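Local coordinates for DUF1214 domain-containing protein (Burkholderia cenocepacia, PDB 6ANS) that is of unknown function but carries two DUF1214 family regions, assembles as two chains and holds a sodium ion, at residues T345-G348 with S349-W352; D55-D59 with P60-A64; V171-A174 with T175-G179. All coordinates share one frame; numbering follows the deposited sequence.

Contact 1: T345-G348 with S349-W352; sequences TRPG and SANW
A type II' beta turn from Pro347 to Ala350 folds the loop between strands 338-343 and 351-354 back on itself, bringing Arg346 over the indole of Trp352. The turn is closed by a weak backbone bond from Ala350 N to Pro347 O, long at 3.3 Å but nearly straight. Gly348 takes the first of the two central positions with phi 64°, the positive value this turn type requires. Within the bend, Pro347 CG comes to 4.4 Å from Ala350 CB.

Most of the contact is between Arg346 and Trp352. The five-membered ring of the indole receives Arg346 CA almost squarely over one face in a CH-pi contact, with Arg346 CA 3.9 Å from Trp352 CD2. The peptide leading into Arg346 covers the same ring system, with Arg346 N 3.5 Å from Trp352 CE2. Trp352 CG stands anti to the backbone N (chi1 177°), which swings the indole beneath the incoming chain, and NE1 is fixed there by a hydrogen bond to Ala343 O.

The arginine side chain is extended to CD and then bends, carrying the guanidinium to the rim of the indole, where NH2 lies in the ring plane at its edge; the two planes lie 65° apart. Over one guanidinium face sits Trp352 CB, 3.5 Å from Arg346 NH1. The same NH1 points to Ala350 O, but the modelled 2.4 Å is very short and the bond bent, so its exact geometry is doubtful. A water accepts from Trp352 N at 3.1 Å and more weakly from NH1, joining the arginine to the backbone of Trp352.

Glycine at the first central position is characteristic of type II' turns; here the turn lies in the short connection between two neighbouring parallel strands of a mixed sheet.

Contact 2: D55-D59 with P60-A64; sequences DAPDD and PLTRA
Asp59 O accepts from Arg63 N at 3.0 Å with an N-H...O angle of 170°, a regular i to i+4 bond at the very start of helix 60-83. The Asp59 side chain turns to the same helix end: OD2 takes the Thr62 N-H at 3.0 Å, met from above the carboxylate plane, about 50° out of it. Thr62 OG1 lies 3.1 Å from Asp59 OD1 and 3.0 Å from Asp59 OD2, within hydrogen-bonding distance of both.

Asp59 is thus the N-cap, followed by a proline in the first turn, where the missing N-H costs no helical bond. The negative charge is probably stabilised by the amide groups of the helix start.

On the loop side, Pro57 CB touches Thr62 CG2 at 4.3 Å, while Asp58 CB lies 3.4 Å from Arg63 NH2, a van der Waals contact; the Asp58 carboxylate leads away and makes no salt bridge with the arginine. Bent at both chi2 (67°) and chi3, Arg63 curls back toward the loop. Two waters lie in the guanidinium plane at its edge: one accepts from Arg63 NH2 at 2.6 Å and adjoins Ala56 O, the other accepts from Arg63 NE at 2.9 Å and adjoins Pro57 O. Arg63 NH1 instead reaches Leu32 O of the second subunit.

Contact 3: V171-A174 with T175-G179; sequences VLSA and TPRAG
Ser173 and Thr175 form the close-knit part of this contact, where strand 167-173 ends and the chain turns outward. Ser173 OG accepts from Thr175 N at 3.0 Å with an N-H...O angle of 148°, the bond of an ST turn. The hydroxyl can reach it because OG is held anti to its own backbone N (chi1 -173°), which places it beside the carbonyl carbon, on the side where the chain continues to Thr175. Ser173 CB, meanwhile, packs against Thr175 O at 3.3 Å, and Thr175 CB comes to 3.5 Å from Ser173 OG. Arg177 belongs to this tight part through its far end: the chain bends at chi2 (-60°) and carries the guanidinium back across the turn, where Thr175 CG2 lies over the centre of one face, 3.6 Å above the plane. Glu121 OE2 binds both Ser173 OG and, in a salt bridge, Arg177 NH2, tying the end of the strand to the loop, so that the buried serine hydroxyl is gripped by both backbone and side chain.

The outer side is looser. Ala174, Thr175, Pro176 and Arg177 are all exposed, and a water spans the bend, 2.8 Å from Thr175 OG1 but only weakly bonded to Ser173 OG. Val171 CG1 and Arg177 CG approach to just 4.1 Å, and since the valine has two conformers this touch is tentative.

In the mixed sheet, strand 167-173 lies between antiparallel strand 122-125, where Leu172 packs on Tyr122 and Val124, and parallel strand 181-183. The loop leads across to the latter, with Pro176 resting on Trp181, whose NE1 bonds to Ser173 O.

Contacts 1 and 3 occupy corresponding places in the two DUF1214 regions: each loop joins two neighbouring parallel strands of a mixed four-stranded sheet, and their centres lie about 49 Å apart on opposite sides of the chain's centre. Their chemistry differs, however. Contact 1, partly buried, relies on an indole face and a beta turn, whereas contact 3, at the surface, depends on a serine hydroxyl and an outside carboxylate. Contact 2 is also a surface contact but belongs to a helix start, combining carboxylate capping with water bridges, and it alone meets the second subunit. It approaches contact 1 to about 14 Å between nearest atoms, without touching.

Contact 1: T345-G348 with S349-W352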
ATOM      1  N   THR A 345      26.428 -16.894   7.777  1.00 47.58           N
ATOM      2  CA  THR A 345      26.087 -17.205   9.157  1.00 52.12           C
ATOM      3  C   THR A 345      26.919 -16.322  10.078  1.00 52.44           C
ATOM      4  O   THR A 345      28.001 -15.862   9.705  1.00 51.18           O
ATOM      5  CB  THR A 345      26.315 -18.694   9.480  1.00 51.66           C
ATOM      6  OG1 THR A 345      27.665 -19.054   9.153  1.00 51.87           O
ATOM      7  CG2 THR A 345      25.343 -19.583   8.715  1.00 49.79           C
ATOM      8  N   ARG A 346      26.404 -16.085  11.281  1.00 54.14           N
ATOM      9  CA  ARG A 346      27.089 -15.217  12.245  1.00 49.25           C
ATOM     10  C   ARG A 346      28.375 -15.864  12.749  1.00 49.59           C
ATOM     11  O   ARG A 346      28.361 -17.037  13.133  1.00 48.44           O
ATOM     12  CB  ARG A 346      26.200 -14.892  13.439  1.00 50.00           C
ATOM     13  CG  ARG A 346      26.752 -13.769  14.325  1.00 46.68           C
ATOM     14  CD  ARG A 346      25.935 -13.633  15.608  1.00 49.42           C
ATOM     15  NE  ARG A 346      24.659 -12.956  15.421  1.00 58.09           N
ATOM     16  CZ  ARG A 346      24.513 -11.638  15.348  1.00 67.17           C
ATOM     17  NH1 ARG A 346      25.575 -10.848  15.475  1.00 67.52           N
ATOM     18  NH2 ARG A 346      23.302 -11.111  15.167  1.00 67.78           N
ATOM     19  N   PRO A 347      29.504 -15.159  12.724  1.00 56.26           N
ATOM     20  CA  PRO A 347      30.724 -15.685  13.354  1.00 61.80           C
ATOM     21  C   PRO A 347      30.822 -15.280  14.821  1.00 62.41           C
ATOM     22  O   PRO A 347      31.059 -14.106  15.127  1.00 59.95           O
ATOM     23  CB  PRO A 347      31.851 -15.068  12.515  1.00 59.66           C
ATOM     24  CG  PRO A 347      31.286 -13.768  12.052  1.00 53.67           C
ATOM     25  CD  PRO A 347      29.773 -13.951  11.924  1.00 49.41           C
ATOM     26  N   GLY A 348      30.592 -16.218  15.736  1.00 66.17           N
ATOM     27  CA  GLY A 348      30.622 -15.867  17.150  1.00 62.37           C
ATOM     28  C   GLY A 348      29.524 -14.882  17.496  1.00 58.62           C
ATOM     29  O   GLY A 348      28.361 -15.063  17.122  1.00 60.24           O
ATOM     30  N   SER A 349      29.878 -13.832  18.239  1.00 57.67           N
ATOM     31  CA  SER A 349      28.933 -12.784  18.612  1.00 57.47           C
ATOM     32  C   SER A 349      29.230 -11.443  17.932  1.00 53.34           C
ATOM     33  O   SER A 349      28.843 -10.388  18.437  1.00 56.49           O
ATOM     34  CB  SER A 349      28.898 -12.623  20.130  1.00 55.84           C
ATOM     35  OG  SER A 349      30.172 -12.256  20.618  1.00 61.58           O
ATOM     36  N   ALA A 350      29.892 -11.466  16.777  1.00 51.92           N
ATOM     37  CA  ALA A 350      30.187 -10.226  16.065  1.00 42.77           C
ATOM     38  C   ALA A 350      28.915  -9.591  15.508  1.00 40.35           C
ATOM     39  O   ALA A 350      27.901 -10.260  15.286  1.00 44.24           O
ATOM     40  CB  ALA A 350      31.173 -10.485  14.924  1.00 40.89           C
ATOM     41  N   ASN A 351      28.972  -8.270  15.315  1.00 34.39           N
ATOM     42  CA  ASN A 351      27.932  -7.571  14.575  1.00 33.87           C
ATOM     43  C   ASN A 351      27.866  -8.134  13.162  1.00 40.24           C
ATOM     44  O   ASN A 351      28.896  -8.310  12.507  1.00 43.53           O
ATOM     45  CB  ASN A 351      28.217  -6.071  14.536  1.00 34.65           C
ATOM     46  CG  ASN A 351      28.399  -5.479  15.924  1.00 39.69           C
ATOM     47  OD1 ASN A 351      27.589  -5.718  16.813  1.00 39.87           O
ATOM     48  ND2 ASN A 351      29.456  -4.692  16.108  1.00 38.85           N
ATOM     49  N   TRP A 352      26.654  -8.427  12.695  1.00 41.39           N
ATOM     50  CA  TRP A 352      26.478  -9.308  11.551  1.00 40.99           C
ATOM     51  C   TRP A 352      25.457  -8.758  10.564  1.00 40.47           C
ATOM     52  O   TRP A 352      24.383  -8.297  10.959  1.00 40.65           O
ATOM     53  CB  TRP A 352      26.043 -10.693  12.045  1.00 44.07           C
ATOM     54  CG  TRP A 352      25.760 -11.690  10.983  1.00 43.09           C
ATOM     55  CD1 TRP A 352      26.519 -11.962   9.887  1.00 43.94           C
ATOM     56  CD2 TRP A 352      24.622 -12.554  10.912  1.00 43.65           C
ATOM     57  NE1 TRP A 352      25.930 -12.953   9.142  1.00 40.33           N
ATOM     58  CE2 TRP A 352      24.764 -13.335   9.751  1.00 41.72           C
ATOM     59  CE3 TRP A 352      23.503 -12.758  11.732  1.00 46.01           C
ATOM     60  CZ2 TRP A 352      23.826 -14.299   9.377  1.00 46.97           C
ATOM     61  CZ3 TRP A 352      22.574 -13.715  11.359  1.00 45.32           C
ATOM     62  CH2 TRP A 352      22.739 -14.470  10.188  1.00 48.16           C
TER
HETATM   63  O   HOH W   1      24.513  -7.733  14.850  1.00 34.06           O

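Contact 2: D55-D59 with P60-A64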
ATOM      1  N   ASP A  55      25.156  -5.096 -17.854  1.00 35.34           N
ATOM      2  CA  ASP A  55      26.020  -4.710 -16.746  1.00 35.63           C
ATOM      3  C   ASP A  55      25.434  -5.062 -15.376  1.00 33.52           C
ATOM      4  O   ASP A  55      26.041  -4.720 -14.361  1.00 35.85           O
ATOM      5  CB  ASP A  55      26.363  -3.208 -16.812  1.00 36.36           C
ATOM      6  CG  ASP A  55      25.149  -2.285 -16.612  1.00 40.19           C
ATOM      7  OD1 ASP A  55      24.018  -2.774 -16.369  1.00 31.82           O
ATOM      8  OD2 ASP A  55      25.344  -1.043 -16.696  1.00 32.75           O
ATOM      9  N   ALA A  56      24.251  -5.713 -15.310  1.00 35.01           N
ATOM     10  CA  ALA A  56      23.696  -6.183 -14.037  1.00 31.90           C
ATOM     11  C   ALA A  56      23.941  -7.677 -13.851  1.00 31.81           C
ATOM     12  O   ALA A  56      23.962  -8.426 -14.830  1.00 29.90           O
ATOM     13  CB  ALA A  56      22.186  -5.928 -13.976  1.00 30.18           C
ATOM     14  N   PRO A  57      24.088  -8.160 -12.614  1.00 39.70           N
ATOM     15  CA  PRO A  57      24.237  -9.608 -12.407  1.00 37.52           C
ATOM     16  C   PRO A  57      23.029 -10.345 -12.964  1.00 35.02           C
ATOM     17  O   PRO A  57      21.909  -9.825 -12.972  1.00 29.56           O
ATOM     18  CB  PRO A  57      24.315  -9.750 -10.881  1.00 39.58           C
ATOM     19  CG  PRO A  57      24.607  -8.357 -10.356  1.00 37.02           C
ATOM     20  CD  PRO A  57      24.008  -7.416 -11.344  1.00 34.63           C
ATOM     21  N   ASP A  58      23.257 -11.572 -13.439  1.00 33.65           N
ATOM     22  CA  ASP A  58      22.163 -12.374 -13.978  1.00 34.20           C
ATOM     23  C   ASP A  58      21.922 -13.665 -13.197  1.00 34.41           C
ATOM     24  O   ASP A  58      21.267 -14.574 -13.709  1.00 36.82           O
ATOM     25  CB  ASP A  58      22.390 -12.677 -15.462  1.00 33.11           C
ATOM     26  CG  ASP A  58      23.551 -13.606 -15.707  1.00 41.22           C
ATOM     27  OD1 ASP A  58      24.294 -13.938 -14.757  1.00 46.92           O
ATOM     28  OD2 ASP A  58      23.715 -14.022 -16.875  1.00 48.03           O
ATOM     29  N   ASP A  59      22.436 -13.779 -11.977  1.00 32.73           N
ATOM     30  CA  ASP A  59      22.095 -14.936 -11.164  1.00 38.45           C
ATOM     31  C   ASP A  59      20.582 -14.952 -10.937  1.00 36.49           C
ATOM     32  O   ASP A  59      19.945 -13.896 -10.917  1.00 37.48           O
ATOM     33  CB  ASP A  59      22.843 -14.892  -9.835  1.00 43.72           C
ATOM     34  CG  ASP A  59      22.512 -13.658  -9.029  1.00 49.70           C
ATOM     35  OD1 ASP A  59      23.087 -12.587  -9.333  1.00 55.22           O
ATOM     36  OD2 ASP A  59      21.682 -13.752  -8.100  1.00 45.88           O
ATOM     37  N   PRO A  60      19.972 -16.140 -10.830  1.00 33.94           N
ATOM     38  CA  PRO A  60      18.496 -16.198 -10.819  1.00 27.00           C
ATOM     39  C   PRO A  60      17.862 -15.397  -9.697  1.00 28.59           C
ATOM     40  O   PRO A  60      16.824 -14.753  -9.912  1.00 29.14           O
ATOM     41  CB  PRO A  60      18.209 -17.700 -10.681  1.00 33.83           C
ATOM     42  CG  PRO A  60      19.442 -18.378 -11.197  1.00 34.77           C
ATOM     43  CD  PRO A  60      20.584 -17.481 -10.820  1.00 32.94           C
ATOM     44  N   LEU A  61      18.475 -15.384  -8.512  1.00 28.56           N
ATOM     45  CA  LEU A  61      17.897 -14.645  -7.394  1.00 35.40           C
ATOM     46  C   LEU A  61      17.839 -13.155  -7.700  1.00 31.66           C
ATOM     47  O   LEU A  61      16.778 -12.526  -7.592  1.00 27.69           O
ATOM     48  CB  LEU A  61      18.693 -14.915  -6.112  1.00 26.21           C
ATOM     49  CG  LEU A  61      18.174 -14.269  -4.823  1.00 31.28           C
ATOM     50  CD1 LEU A  61      16.697 -14.566  -4.604  1.00 26.66           C
ATOM     51  CD2 LEU A  61      18.982 -14.775  -3.629  1.00 31.10           C
ATOM     52  N   THR A  62      18.971 -12.573  -8.099  1.00 31.14           N
ATOM     53  CA  THR A  62      18.978 -11.151  -8.427  1.00 29.56           C
ATOM     54  C   THR A  62      18.003 -10.840  -9.552  1.00 29.88           C
ATOM     55  O   THR A  62      17.230  -9.877  -9.470  1.00 26.57           O
ATOM     56  CB  THR A  62      20.385 -10.711  -8.810  1.00 30.95           C
ATOM     57  OG1 THR A  62      21.248 -10.804  -7.663  1.00 35.64           O
ATOM     58  CG2 THR A  62      20.350  -9.293  -9.341  1.00 25.52           C
ATOM     59  N   ARG A  63      18.014 -11.666 -10.599  1.00 25.41           N
ATOM     60  CA  ARG A  63      17.131 -11.467 -11.740  1.00 24.41           C
ATOM     61  C   ARG A  63      15.674 -11.533 -11.294  1.00 28.86           C
ATOM     62  O   ARG A  63      14.880 -10.637 -11.593  1.00 27.24           O
ATOM     63  CB  ARG A  63      17.465 -12.514 -12.811  1.00 24.41           C
ATOM     64  CG  ARG A  63      16.582 -12.585 -14.049  1.00 38.94           C
ATOM     65  CD  ARG A  63      16.660 -11.378 -14.986  1.00 41.76           C
ATOM     66  NE  ARG A  63      17.999 -11.002 -15.443  1.00 34.85           N
ATOM     67  CZ  ARG A  63      18.598 -11.469 -16.538  1.00 36.65           C
ATOM     68  NH1 ARG A  63      18.006 -12.375 -17.301  1.00 36.38           N
ATOM     69  NH2 ARG A  63      19.806 -11.032 -16.868  1.00 35.36           N
ATOM     70  N   ALA A  64      15.314 -12.562 -10.527  1.00 30.65           N
ATOM     71  CA  ALA A  64      13.941 -12.654 -10.040  1.00 26.90           C
ATOM     72  C   ALA A  64      13.580 -11.449  -9.180  1.00 28.95           C
ATOM     73  O   ALA A  64      12.539 -10.815  -9.384  1.00 24.39           O
ATOM     74  CB  ALA A  64      13.745 -13.949  -9.255  1.00 30.21           C
TER
HETATM   75  O   HOH W   2      21.347  -8.983 -16.367  1.00 43.98           O
HETATM   76  O   HOH W   3      19.354  -9.254 -13.591  1.00 26.87           O

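Contact 3: V171-A174 with T175-G179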
ATOM      1  N   VAL A 171       4.811  24.850   8.990  1.00 28.97           N
ATOM      2  CA  VAL A 171       4.230  25.486   7.817  0.73 30.36           C
ATOM      3  C   VAL A 171       5.193  25.348   6.644  1.00 34.60           C
ATOM      4  O   VAL A 171       6.388  25.657   6.759  1.00 36.19           O
ATOM      5  CB  VAL A 171       3.874  26.958   8.070  0.73 30.72           C
ATOM      6  CG1 VAL A 171       3.245  27.552   6.819  0.73 29.46           C
ATOM      7  CG2 VAL A 171       2.916  27.068   9.234  0.73 31.58           C
ATOM      8  N   LEU A 172       4.668  24.870   5.528  1.00 27.29           N
ATOM      9  CA  LEU A 172       5.379  24.780   4.267  1.00 27.33           C
ATOM     10  C   LEU A 172       4.917  25.960   3.422  1.00 29.48           C
ATOM     11  O   LEU A 172       3.713  26.132   3.201  1.00 34.40           O
ATOM     12  CB  LEU A 172       5.063  23.453   3.573  1.00 25.06           C
ATOM     13  CG  LEU A 172       5.808  22.166   3.923  1.00 33.32           C
ATOM     14  CD1 LEU A 172       5.965  21.963   5.401  1.00 30.72           C
ATOM     15  CD2 LEU A 172       5.071  20.950   3.282  1.00 30.37           C
ATOM     16  N   SER A 173       5.856  26.775   2.959  1.00 30.07           N
ATOM     17  CA  SER A 173       5.452  27.919   2.159  1.00 31.56           C
ATOM     18  C   SER A 173       6.647  28.461   1.392  1.00 33.24           C
ATOM     19  O   SER A 173       7.785  28.410   1.869  1.00 28.64           O
ATOM     20  CB  SER A 173       4.850  29.024   3.035  1.00 29.79           C
ATOM     21  OG  SER A 173       4.326  30.061   2.227  1.00 41.62           O
ATOM     22  N   ALA A 174       6.376  28.983   0.196  1.00 32.60           N
ATOM     23  CA  ALA A 174       7.406  29.760  -0.476  1.00 30.58           C
ATOM     24  C   ALA A 174       7.542  31.144   0.144  1.00 37.25           C
ATOM     25  O   ALA A 174       8.564  31.805  -0.055  1.00 35.86           O
ATOM     26  CB  ALA A 174       7.103  29.869  -1.971  1.00 33.52           C
ATOM     27  N   THR A 175       6.536  31.586   0.889  1.00 32.36           N
ATOM     28  CA  THR A 175       6.556  32.855   1.591  1.00 33.73           C
ATOM     29  C   THR A 175       7.112  32.660   2.999  1.00 33.28           C
ATOM     30  O   THR A 175       6.676  31.750   3.707  1.00 32.26           O
ATOM     31  CB  THR A 175       5.158  33.458   1.664  1.00 41.03           C
ATOM     32  OG1 THR A 175       4.641  33.610   0.338  1.00 50.66           O
ATOM     33  CG2 THR A 175       5.205  34.831   2.318  1.00 40.71           C
ATOM     34  N   PRO A 176       8.080  33.468   3.427  1.00 34.18           N
ATOM     35  CA  PRO A 176       8.638  33.295   4.775  1.00 34.02           C
ATOM     36  C   PRO A 176       7.573  33.488   5.848  1.00 34.49           C
ATOM     37  O   PRO A 176       6.799  34.449   5.820  1.00 35.98           O
ATOM     38  CB  PRO A 176       9.723  34.375   4.853  1.00 37.38           C
ATOM     39  CG  PRO A 176      10.040  34.707   3.414  1.00 40.66           C
ATOM     40  CD  PRO A 176       8.751  34.541   2.672  1.00 35.57           C
ATOM     41  N   ARG A 177       7.555  32.563   6.804  1.00 34.81           N
ATOM     42  CA  ARG A 177       6.651  32.589   7.951  1.00 45.56           C
ATOM     43  C   ARG A 177       7.465  32.468   9.236  1.00 44.73           C
ATOM     44  O   ARG A 177       8.591  31.960   9.242  1.00 37.29           O
ATOM     45  CB  ARG A 177       5.607  31.454   7.896  1.00 43.71           C
ATOM     46  CG  ARG A 177       4.685  31.434   6.656  1.00 44.14           C
ATOM     47  CD  ARG A 177       3.834  32.709   6.507  1.00 48.03           C
ATOM     48  NE  ARG A 177       3.079  32.725   5.246  1.00 50.47           N
ATOM     49  CZ  ARG A 177       2.565  33.820   4.680  1.00 54.63           C
ATOM     50  NH1 ARG A 177       2.729  35.014   5.245  1.00 57.39           N
ATOM     51  NH2 ARG A 177       1.901  33.727   3.531  1.00 49.73           N
ATOM     52  N   ALA A 178       6.894  32.951  10.334  1.00 48.25           N
ATOM     53  CA  ALA A 178       7.518  32.723  11.628  1.00 48.61           C
ATOM     54  C   ALA A 178       7.283  31.279  12.086  1.00 43.85           C
ATOM     55  O   ALA A 178       6.546  30.508  11.465  1.00 45.39           O
ATOM     56  CB  ALA A 178       6.985  33.712  12.663  1.00 46.87           C
ATOM     57  N   GLY A 179       7.935  30.912  13.186  1.00 44.29           N
ATOM     58  CA  GLY A 179       7.769  29.578  13.738  1.00 36.48           C
ATOM     59  C   GLY A 179       8.526  28.535  12.925  1.00 34.06           C
ATOM     60  O   GLY A 179       9.604  28.791  12.380  1.00 39.14           O
TER
HETATM   61  O   HOH W   4       3.545  31.395  -0.904  1.00 45.89           O